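Local coordinates for surface glycan binding protein B (Bacteroides ovatus, PDB 6E57) that binds mixed-linkage beta-glucan and probably helps capture this cereal polysaccharide at the surface of a human gut bacterium, at residues I311-W322 with V408-V419; C271-T282 with T301-T309. One frame throughout, in Å; residues are numbered along the deposited sequence.

How the contacts relate
Two five-stranded mixed sheets come first along the chain, and both contacts lie beyond them. Contact 2 closes first. It pairs 271-282 with 301-309 and closes a loop of 18 residues that contains strand 292-294. The long strand 299-315 then runs on into contact 1, where it is bulged. There 311-322 pairs with 408-419, across 85 intervening residues that include helices 338-343 and 393-401. The contacts neither nest nor cross; they follow in series, with centres about 30 Å apart. Their common strand 299-315 joins the domain holding strand 277-285 to the C-terminal glycan-binding domain.

Contact 1: residues I311-W322 with V408-V419; sequences ITLWSGHHYVSW and VGHGYYVDLVTV. With BGC (beta-D-glucopyranose), chain E; PO4 (phosphate ion), chain K.
The Trp322 ring has Gly409 on one face and the bound glucose on the other. Gly409 CA lies 3.6 Å from the centroid of the six-membered ring of Trp322, in a CH-pi contact. Glucose C2 sits over the centre of the opposite face. Trp322 O accepts a hydrogen bond from glucose O6. His317 makes an offset stack with Tyr413, centroids 3.8 Å apart and planes at 15°. His317 CG is anti to the backbone N (chi1 -175°) and Tyr413 CG stands beside its own (chi1 -63°), which lays the two rings over each other. Tyr319 turns its edge to the other face of Tyr413. At the ring edge, His317 ND1 donates to the syn side of Asp415 OD1 at 2.8 Å. Ring and carboxylate are nearly coplanar, which fixes the ring rotation. Asp415 OD2 is held by Ser355, and Tyr413 OH by Glu357.

Within the glycan-binding domain, strands 311-315 and 317-321 both run antiparallel to strand 412-419. The chain turns a corner at Gly316 and again at His410-Gly411. At a classic beta bulge, Leu313 N and Trp314 N both donate to Val417 O. On the side away from the Tyr413 cluster, Val320 CB packs over the Tyr412 face, 4.0 Å from its centroid. Ser321 OG and His410 ND1 share a hydrogen bond of 2.9 Å. Tyr319 OH donates to phosphate O3 at 2.7 Å.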
# COMPACT_ATOMS: atom_id res chain seq x y z
N ILE A 311 -24.37 -13.64 7.03
CA ILE A 311 -25.76 -14.01 7.30
C ILE A 311 -26.68 -13.07 6.50
O ILE A 311 -26.49 -11.86 6.53
CB ILE A 311 -26.07 -13.93 8.81
CG1 ILE A 311 -25.26 -14.95 9.62
CG2 ILE A 311 -27.57 -14.08 9.07
CD1 ILE A 311 -24.04 -14.35 10.32
N THR A 312 -27.67 -13.65 5.82
CA THR A 312 -28.66 -12.88 5.06
C THR A 312 -29.80 -12.47 5.99
O THR A 312 -30.41 -13.31 6.63
CB THR A 312 -29.20 -13.69 3.88
OG1 THR A 312 -28.11 -13.99 3.01
CG2 THR A 312 -30.28 -12.94 3.11
N LEU A 313 -30.06 -11.16 6.07
CA LEU A 313 -31.12 -10.61 6.90
C LEU A 313 -32.38 -10.40 6.07
O LEU A 313 -33.48 -10.54 6.58
CB LEU A 313 -30.64 -9.30 7.53
CG LEU A 313 -29.48 -9.42 8.51
CD1 LEU A 313 -29.10 -8.06 9.07
CD2 LEU A 313 -29.82 -10.38 9.64
N TRP A 314 -32.21 -10.04 4.80
CA TRP A 314 -33.34 -9.78 3.92
C TRP A 314 -32.89 -9.89 2.46
O TRP A 314 -31.76 -9.58 2.13
CB TRP A 314 -33.94 -8.41 4.23
CG TRP A 314 -35.15 -8.07 3.40
CD1 TRP A 314 -36.45 -8.26 3.74
CD2 TRP A 314 -35.15 -7.50 2.08
NE1 TRP A 314 -37.27 -7.83 2.73
CE2 TRP A 314 -36.50 -7.36 1.69
CE3 TRP A 314 -34.15 -7.09 1.19
CZ2 TRP A 314 -36.87 -6.83 0.46
CZ3 TRP A 314 -34.51 -6.57 -0.03
CH2 TRP A 314 -35.86 -6.44 -0.38
N SER A 315 -33.83 -10.29 1.60
CA SER A 315 -33.61 -10.49 0.17
C SER A 315 -34.85 -10.03 -0.62
O SER A 315 -35.97 -10.21 -0.15
CB SER A 315 -33.29 -11.93 -0.11
OG SER A 315 -32.92 -12.11 -1.46
N GLY A 316 -34.64 -9.45 -1.80
CA GLY A 316 -35.74 -9.01 -2.67
C GLY A 316 -35.33 -7.91 -3.63
O GLY A 316 -34.21 -7.88 -4.11
N HIS A 317 -36.28 -7.00 -3.92
CA HIS A 317 -36.10 -5.89 -4.86
C HIS A 317 -37.09 -4.77 -4.51
O HIS A 317 -38.18 -4.70 -5.09
CB HIS A 317 -36.25 -6.40 -6.30
CG HIS A 317 -35.97 -5.37 -7.34
ND1 HIS A 317 -34.70 -4.87 -7.57
CD2 HIS A 317 -36.78 -4.75 -8.23
CE1 HIS A 317 -34.74 -3.99 -8.54
NE2 HIS A 317 -36.01 -3.89 -8.97
N HIS A 318 -36.69 -3.91 -3.56
CA HIS A 318 -37.57 -2.95 -2.91
C HIS A 318 -37.16 -1.51 -3.24
O HIS A 318 -36.11 -1.05 -2.81
CB HIS A 318 -37.56 -3.19 -1.40
CG HIS A 318 -38.52 -2.32 -0.66
ND1 HIS A 318 -39.82 -2.71 -0.42
CD2 HIS A 318 -38.37 -1.09 -0.14
CE1 HIS A 318 -40.44 -1.75 0.23
NE2 HIS A 318 -39.57 -0.74 0.42
N TYR A 319 -38.03 -0.80 -3.98
CA TYR A 319 -37.77 0.57 -4.40
C TYR A 319 -37.87 1.51 -3.19
O TYR A 319 -38.68 1.27 -2.29
CB TYR A 319 -38.75 1.02 -5.49
CG TYR A 319 -38.45 2.39 -6.05
CD1 TYR A 319 -37.28 2.62 -6.76
CD2 TYR A 319 -39.31 3.46 -5.86
CE1 TYR A 319 -36.98 3.87 -7.27
CE2 TYR A 319 -39.02 4.72 -6.36
CZ TYR A 319 -37.85 4.93 -7.07
OH TYR A 319 -37.54 6.16 -7.57
N VAL A 320 -37.05 2.57 -3.21
CA VAL A 320 -37.01 3.58 -2.15
C VAL A 320 -37.13 4.97 -2.79
O VAL A 320 -36.35 5.32 -3.67
CB VAL A 320 -35.70 3.47 -1.34
CG1 VAL A 320 -35.62 4.55 -0.27
CG2 VAL A 320 -35.53 2.09 -0.73
N SER A 321 -38.11 5.75 -2.33
CA SER A 321 -38.26 7.14 -2.75
C SER A 321 -39.00 7.95 -1.68
O SER A 321 -40.14 7.67 -1.35
CB SER A 321 -38.96 7.25 -4.06
OG SER A 321 -39.28 8.61 -4.34
N TRP A 322 -38.32 8.98 -1.17
CA TRP A 322 -38.87 9.87 -0.16
C TRP A 322 -39.86 10.87 -0.79
O TRP A 322 -40.38 11.73 -0.08
CB TRP A 322 -37.74 10.57 0.61
CG TRP A 322 -36.64 11.15 -0.23
CD1 TRP A 322 -36.73 11.62 -1.50
CD2 TRP A 322 -35.28 11.36 0.18
NE1 TRP A 322 -35.52 12.09 -1.93
CE2 TRP A 322 -34.61 11.94 -0.91
CE3 TRP A 322 -34.56 11.10 1.35
CZ2 TRP A 322 -33.25 12.27 -0.87
CZ3 TRP A 322 -33.22 11.43 1.40
CH2 TRP A 322 -32.58 12.00 0.30
N VAL A 408 -33.12 4.95 3.43
CA VAL A 408 -33.84 6.14 3.03
C VAL A 408 -33.17 6.69 1.77
O VAL A 408 -32.02 6.35 1.50
CB VAL A 408 -33.83 7.12 4.22
CG1 VAL A 408 -33.79 8.58 3.80
CG2 VAL A 408 -35.00 6.86 5.16
N GLY A 409 -33.89 7.51 1.00
CA GLY A 409 -33.34 8.15 -0.20
C GLY A 409 -34.30 8.13 -1.37
O GLY A 409 -35.52 8.13 -1.18
N HIS A 410 -33.73 8.12 -2.59
CA HIS A 410 -34.50 8.18 -3.83
C HIS A 410 -33.77 7.46 -4.97
O HIS A 410 -32.56 7.53 -5.08
CB HIS A 410 -34.79 9.64 -4.21
CG HIS A 410 -35.49 9.79 -5.51
ND1 HIS A 410 -36.86 9.63 -5.64
CD2 HIS A 410 -35.03 10.09 -6.74
CE1 HIS A 410 -37.21 9.82 -6.89
NE2 HIS A 410 -36.10 10.10 -7.59
N GLY A 411 -34.54 6.78 -5.82
CA GLY A 411 -34.10 6.32 -7.13
C GLY A 411 -33.20 5.10 -7.08
O GLY A 411 -32.30 4.95 -7.93
N TYR A 412 -33.43 4.22 -6.10
CA TYR A 412 -32.67 2.98 -5.99
C TYR A 412 -33.54 1.88 -5.36
O TYR A 412 -34.62 2.15 -4.84
CB TYR A 412 -31.39 3.19 -5.17
CG TYR A 412 -31.59 3.31 -3.68
CD1 TYR A 412 -31.89 4.53 -3.10
CD2 TYR A 412 -31.48 2.20 -2.85
CE1 TYR A 412 -32.07 4.65 -1.73
CE2 TYR A 412 -31.66 2.31 -1.48
CZ TYR A 412 -31.96 3.54 -0.92
OH TYR A 412 -32.13 3.67 0.43
N TYR A 413 -33.04 0.65 -5.45
CA TYR A 413 -33.67 -0.52 -4.87
C TYR A 413 -32.71 -1.15 -3.86
O TYR A 413 -31.51 -1.15 -4.09
CB TYR A 413 -33.99 -1.56 -5.95
CG TYR A 413 -34.97 -1.14 -7.01
CD1 TYR A 413 -34.54 -0.50 -8.16
CD2 TYR A 413 -36.32 -1.42 -6.88
CE1 TYR A 413 -35.44 -0.12 -9.15
CE2 TYR A 413 -37.23 -1.06 -7.86
CZ TYR A 413 -36.79 -0.41 -9.00
OH TYR A 413 -37.68 -0.04 -9.97
N VAL A 414 -33.27 -1.69 -2.77
CA VAL A 414 -32.52 -2.55 -1.86
C VAL A 414 -32.75 -4.00 -2.29
O VAL A 414 -33.90 -4.44 -2.37
CB VAL A 414 -32.96 -2.31 -0.40
CG1 VAL A 414 -32.38 -3.37 0.54
CG2 VAL A 414 -32.61 -0.91 0.08
N ASP A 415 -31.66 -4.71 -2.59
CA ASP A 415 -31.71 -6.06 -3.16
C ASP A 415 -31.26 -7.12 -2.14
O ASP A 415 -31.72 -8.26 -2.22
CB ASP A 415 -30.85 -6.15 -4.43
CG ASP A 415 -31.33 -5.27 -5.57
OD1 ASP A 415 -32.56 -5.18 -5.77
OD2 ASP A 415 -30.46 -4.68 -6.27
N LEU A 416 -30.36 -6.76 -1.23
CA LEU A 416 -29.86 -7.68 -0.20
C LEU A 416 -29.38 -6.89 1.03
O LEU A 416 -28.86 -5.78 0.90
CB LEU A 416 -28.72 -8.51 -0.80
CG LEU A 416 -28.35 -9.79 -0.04
CD1 LEU A 416 -29.42 -10.86 -0.24
CD2 LEU A 416 -26.99 -10.31 -0.48
N VAL A 417 -29.57 -7.47 2.21
CA VAL A 417 -28.97 -6.98 3.45
C VAL A 417 -28.36 -8.18 4.18
O VAL A 417 -29.07 -9.16 4.45
CB VAL A 417 -29.98 -6.24 4.34
CG1 VAL A 417 -29.31 -5.70 5.60
CG2 VAL A 417 -30.69 -5.12 3.59
N THR A 418 -27.06 -8.09 4.49
CA THR A 418 -26.33 -9.14 5.19
C THR A 418 -25.60 -8.55 6.39
O THR A 418 -25.44 -7.34 6.50
CB THR A 418 -25.35 -9.86 4.25
OG1 THR A 418 -24.27 -8.98 3.96
CG2 THR A 418 -26.00 -10.33 2.96
N VAL A 419 -25.14 -9.44 7.28
CA VAL A 419 -24.31 -9.08 8.43
C VAL A 419 -23.29 -10.21 8.63
O VAL A 419 -23.58 -11.36 8.31
CB VAL A 419 -25.16 -8.84 9.69
CG1 VAL A 419 -25.94 -10.08 10.10
CG2 VAL A 419 -24.33 -8.33 10.85
C2 BGC E . -35.32 14.92 1.72
C3 BGC E . -35.32 15.87 0.53
C4 BGC E . -36.41 15.49 -0.46
C5 BGC E . -37.75 15.44 0.27
C6 BGC E . -38.90 15.11 -0.66
C1 BGC E . -36.72 14.80 2.32
O2 BGC E . -34.40 15.40 2.71
O3 BGC E . -34.06 15.82 -0.11
O4 BGC E . -36.42 16.44 -1.53
O5 BGC E . -37.68 14.46 1.32
O6 BGC E . -40.09 14.92 0.11
P PO4 K . -40.99 8.48 -7.57
O1 PO4 K . -40.77 9.93 -7.93
O2 PO4 K . -41.71 8.39 -6.25
O3 PO4 K . -39.66 7.77 -7.46
O4 PO4 K . -41.83 7.83 -8.66

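Contact 2: residues C271-T282 with T301-T309; sequences CPDLSDGSYTMT and TEQTVTVST
Met281 CG lies anti to the backbone N (chi1 168°), and the chain bends at its end (chi3 58°). This lays CE against two side chains of the opposite strand. Met281 CE is 3.7 Å from Val305 CG2, and also touches Gln303 CG. In Tyr279, CG stands beside the backbone N (chi1 -65°). The Tyr279 and Val307 side chains cross at about a right angle, with Tyr279 CD2 3.7 Å from Val307 CG2. Leu274 CD1 lies over the centre of one face of the Tyr279 ring. Tyr279 OH donates to Ser275 O at 2.9 Å, from above the carbonyl plane. The bond ties the ring end to the loop just before its own strand. Val307 CG1 faces Leu274 CB and Cys271 SG.

Three hydrogen-bonded pairs join the strands: Gly277 with Val307, Tyr279 with Val305, and Met281 with Gln303. Each pair has two N-H...O bonds. The bond from Val307 N to Gly277 O is nearly straight. Ser278, Thr280, Thr304 and Thr306 line the other face, which is exposed and polar. Just beyond the Gly277-Val307 pair, a water donates to both Asp276 OD2 and Thr309 O.

This is an antiparallel pairing with one largely apolar face. Strand 277-285 pairs antiparallel with strand 246-251 as well as with 299-315. Trp236 of strand 235-240 touches Cys271, Met281 and Val305 on that face. Ile251 of strand 246-251 packs on Leu274 and Met281. Phe293 of strand 292-294 meets Met281 and Gln303, and Gln303 OE1 is hydrogen-bonded by Asn295.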
# COMPACT_ATOMS: atom_id res chain seq x y z
N CYS A 271 -13.47 -19.87 -0.63
CA CYS A 271 -12.99 -20.01 0.74
C CYS A 271 -13.71 -21.19 1.39
O CYS A 271 -14.94 -21.23 1.40
CB CYS A 271 -13.23 -18.75 1.55
SG CYS A 271 -12.94 -18.98 3.33
N PRO A 272 -12.98 -22.20 1.91
CA PRO A 272 -13.60 -23.40 2.46
C PRO A 272 -14.47 -23.15 3.71
O PRO A 272 -14.51 -22.03 4.24
CB PRO A 272 -12.42 -24.32 2.80
CG PRO A 272 -11.24 -23.38 2.94
CD PRO A 272 -11.51 -22.25 1.97
N ASP A 273 -15.16 -24.21 4.15
CA ASP A 273 -16.20 -24.14 5.19
C ASP A 273 -15.53 -24.14 6.57
O ASP A 273 -15.37 -25.19 7.19
CB ASP A 273 -17.18 -25.31 5.04
CG ASP A 273 -18.40 -25.22 5.95
OD1 ASP A 273 -18.87 -24.09 6.19
OD2 ASP A 273 -18.86 -26.28 6.41
N LEU A 274 -15.15 -22.95 7.04
CA LEU A 274 -14.44 -22.77 8.31
C LEU A 274 -15.32 -21.99 9.29
O LEU A 274 -16.08 -21.09 8.89
CB LEU A 274 -13.12 -22.05 8.04
CG LEU A 274 -12.06 -22.88 7.31
CD1 LEU A 274 -10.93 -22.01 6.79
CD2 LEU A 274 -11.51 -23.97 8.22
N SER A 275 -15.20 -22.35 10.57
CA SER A 275 -15.79 -21.60 11.68
C SER A 275 -15.16 -20.21 11.74
O SER A 275 -14.06 -20.00 11.24
CB SER A 275 -15.62 -22.33 12.98
OG SER A 275 -16.11 -23.66 12.90
N ASP A 276 -15.86 -19.26 12.38
CA ASP A 276 -15.38 -17.90 12.53
C ASP A 276 -14.14 -17.90 13.44
O ASP A 276 -14.15 -18.52 14.51
CB ASP A 276 -16.49 -16.98 13.04
CG ASP A 276 -17.67 -16.86 12.08
OD1 ASP A 276 -17.83 -17.76 11.23
OD2 ASP A 276 -18.42 -15.87 12.19
N GLY A 277 -13.07 -17.23 12.99
CA GLY A 277 -11.80 -17.17 13.72
C GLY A 277 -10.63 -16.85 12.81
O GLY A 277 -10.82 -16.49 11.65
N SER A 278 -9.42 -16.99 13.36
CA SER A 278 -8.15 -16.74 12.66
C SER A 278 -7.54 -18.06 12.17
O SER A 278 -7.58 -19.06 12.88
CB SER A 278 -7.17 -16.02 13.55
OG SER A 278 -7.55 -14.66 13.71
N TYR A 279 -6.97 -18.04 10.96
CA TYR A 279 -6.41 -19.24 10.35
C TYR A 279 -5.11 -18.90 9.61
O TYR A 279 -4.93 -17.78 9.13
CB TYR A 279 -7.42 -19.88 9.40
CG TYR A 279 -8.65 -20.41 10.09
CD1 TYR A 279 -8.66 -21.66 10.69
CD2 TYR A 279 -9.80 -19.64 10.17
CE1 TYR A 279 -9.78 -22.15 11.34
CE2 TYR A 279 -10.94 -20.12 10.81
CZ TYR A 279 -10.93 -21.37 11.39
OH TYR A 279 -12.04 -21.85 12.03
N THR A 280 -4.24 -19.90 9.52
CA THR A 280 -3.02 -19.83 8.74
C THR A 280 -3.32 -20.25 7.29
O THR A 280 -3.98 -21.26 7.07
CB THR A 280 -1.93 -20.73 9.34
OG1 THR A 280 -1.69 -20.30 10.68
CG2 THR A 280 -0.65 -20.72 8.55
N MET A 281 -2.83 -19.46 6.33
CA MET A 281 -2.86 -19.81 4.91
C MET A 281 -1.42 -19.96 4.41
O MET A 281 -0.57 -19.13 4.70
CB MET A 281 -3.58 -18.74 4.08
CG MET A 281 -3.39 -18.90 2.57
SD MET A 281 -4.60 -17.99 1.55
CE MET A 281 -4.33 -16.31 2.13
N THR A 282 -1.17 -21.05 3.68
CA THR A 282 0.05 -21.27 2.91
C THR A 282 -0.34 -21.60 1.47
O THR A 282 -1.52 -21.67 1.15
CB THR A 282 0.92 -22.38 3.52
OG1 THR A 282 0.16 -23.59 3.47
CG2 THR A 282 1.33 -22.09 4.95
N THR A 301 5.90 -17.01 4.47
CA THR A 301 5.29 -18.15 3.75
C THR A 301 3.96 -18.53 4.42
O THR A 301 3.30 -19.47 3.97
CB THR A 301 6.25 -19.34 3.67
OG1 THR A 301 6.68 -19.66 5.00
CG2 THR A 301 7.44 -19.07 2.79
N GLU A 302 3.57 -17.78 5.47
CA GLU A 302 2.35 -17.99 6.23
C GLU A 302 1.58 -16.67 6.30
O GLU A 302 2.16 -15.64 6.60
CB GLU A 302 2.67 -18.49 7.64
CG GLU A 302 3.26 -19.89 7.66
CD GLU A 302 3.55 -20.47 9.04
OE1 GLU A 302 3.08 -19.88 10.04
OE2 GLU A 302 4.23 -21.52 9.11
N GLN A 303 0.27 -16.73 6.02
CA GLN A 303 -0.64 -15.59 6.03
C GLN A 303 -1.74 -15.84 7.07
O GLN A 303 -2.32 -16.93 7.13
CB GLN A 303 -1.26 -15.42 4.63
CG GLN A 303 -2.37 -14.38 4.55
CD GLN A 303 -1.84 -12.97 4.57
OE1 GLN A 303 -0.77 -12.68 4.03
NE2 GLN A 303 -2.60 -12.07 5.17
N THR A 304 -2.04 -14.82 7.88
CA THR A 304 -3.13 -14.88 8.85
C THR A 304 -4.40 -14.38 8.16
O THR A 304 -4.44 -13.25 7.65
CB THR A 304 -2.78 -14.09 10.12
OG1 THR A 304 -1.68 -14.76 10.75
CG2 THR A 304 -3.93 -14.00 11.10
N VAL A 305 -5.42 -15.25 8.13
CA VAL A 305 -6.71 -14.98 7.49
C VAL A 305 -7.79 -14.99 8.58
O VAL A 305 -7.91 -15.96 9.32
CB VAL A 305 -7.04 -16.04 6.42
CG1 VAL A 305 -8.33 -15.72 5.68
CG2 VAL A 305 -5.89 -16.22 5.44
N THR A 306 -8.56 -13.90 8.66
CA THR A 306 -9.76 -13.85 9.47
C THR A 306 -10.95 -14.29 8.61
O THR A 306 -11.23 -13.70 7.57
CB THR A 306 -9.97 -12.46 10.08
OG1 THR A 306 -8.87 -12.22 10.96
CG2 THR A 306 -11.27 -12.33 10.85
N VAL A 307 -11.64 -15.35 9.06
CA VAL A 307 -12.80 -15.88 8.39
C VAL A 307 -14.05 -15.53 9.21
O VAL A 307 -14.02 -15.55 10.45
CB VAL A 307 -12.67 -17.40 8.16
CG1 VAL A 307 -13.89 -17.98 7.45
CG2 VAL A 307 -11.40 -17.75 7.39
N SER A 308 -15.13 -15.19 8.51
CA SER A 308 -16.45 -14.95 9.10
C SER A 308 -17.54 -15.41 8.12
O SER A 308 -17.29 -15.49 6.92
CB SER A 308 -16.62 -13.50 9.49
OG SER A 308 -16.14 -12.64 8.47
N THR A 309 -18.73 -15.74 8.64
CA THR A 309 -19.84 -16.17 7.80
C THR A 309 -20.80 -14.99 7.62
O THR A 309 -21.13 -14.29 8.58
CB THR A 309 -20.56 -17.40 8.35
OG1 THR A 309 -21.24 -17.03 9.55
CG2 THR A 309 -19.63 -18.56 8.63
O HOH W 1 -20.62 -13.77 11.32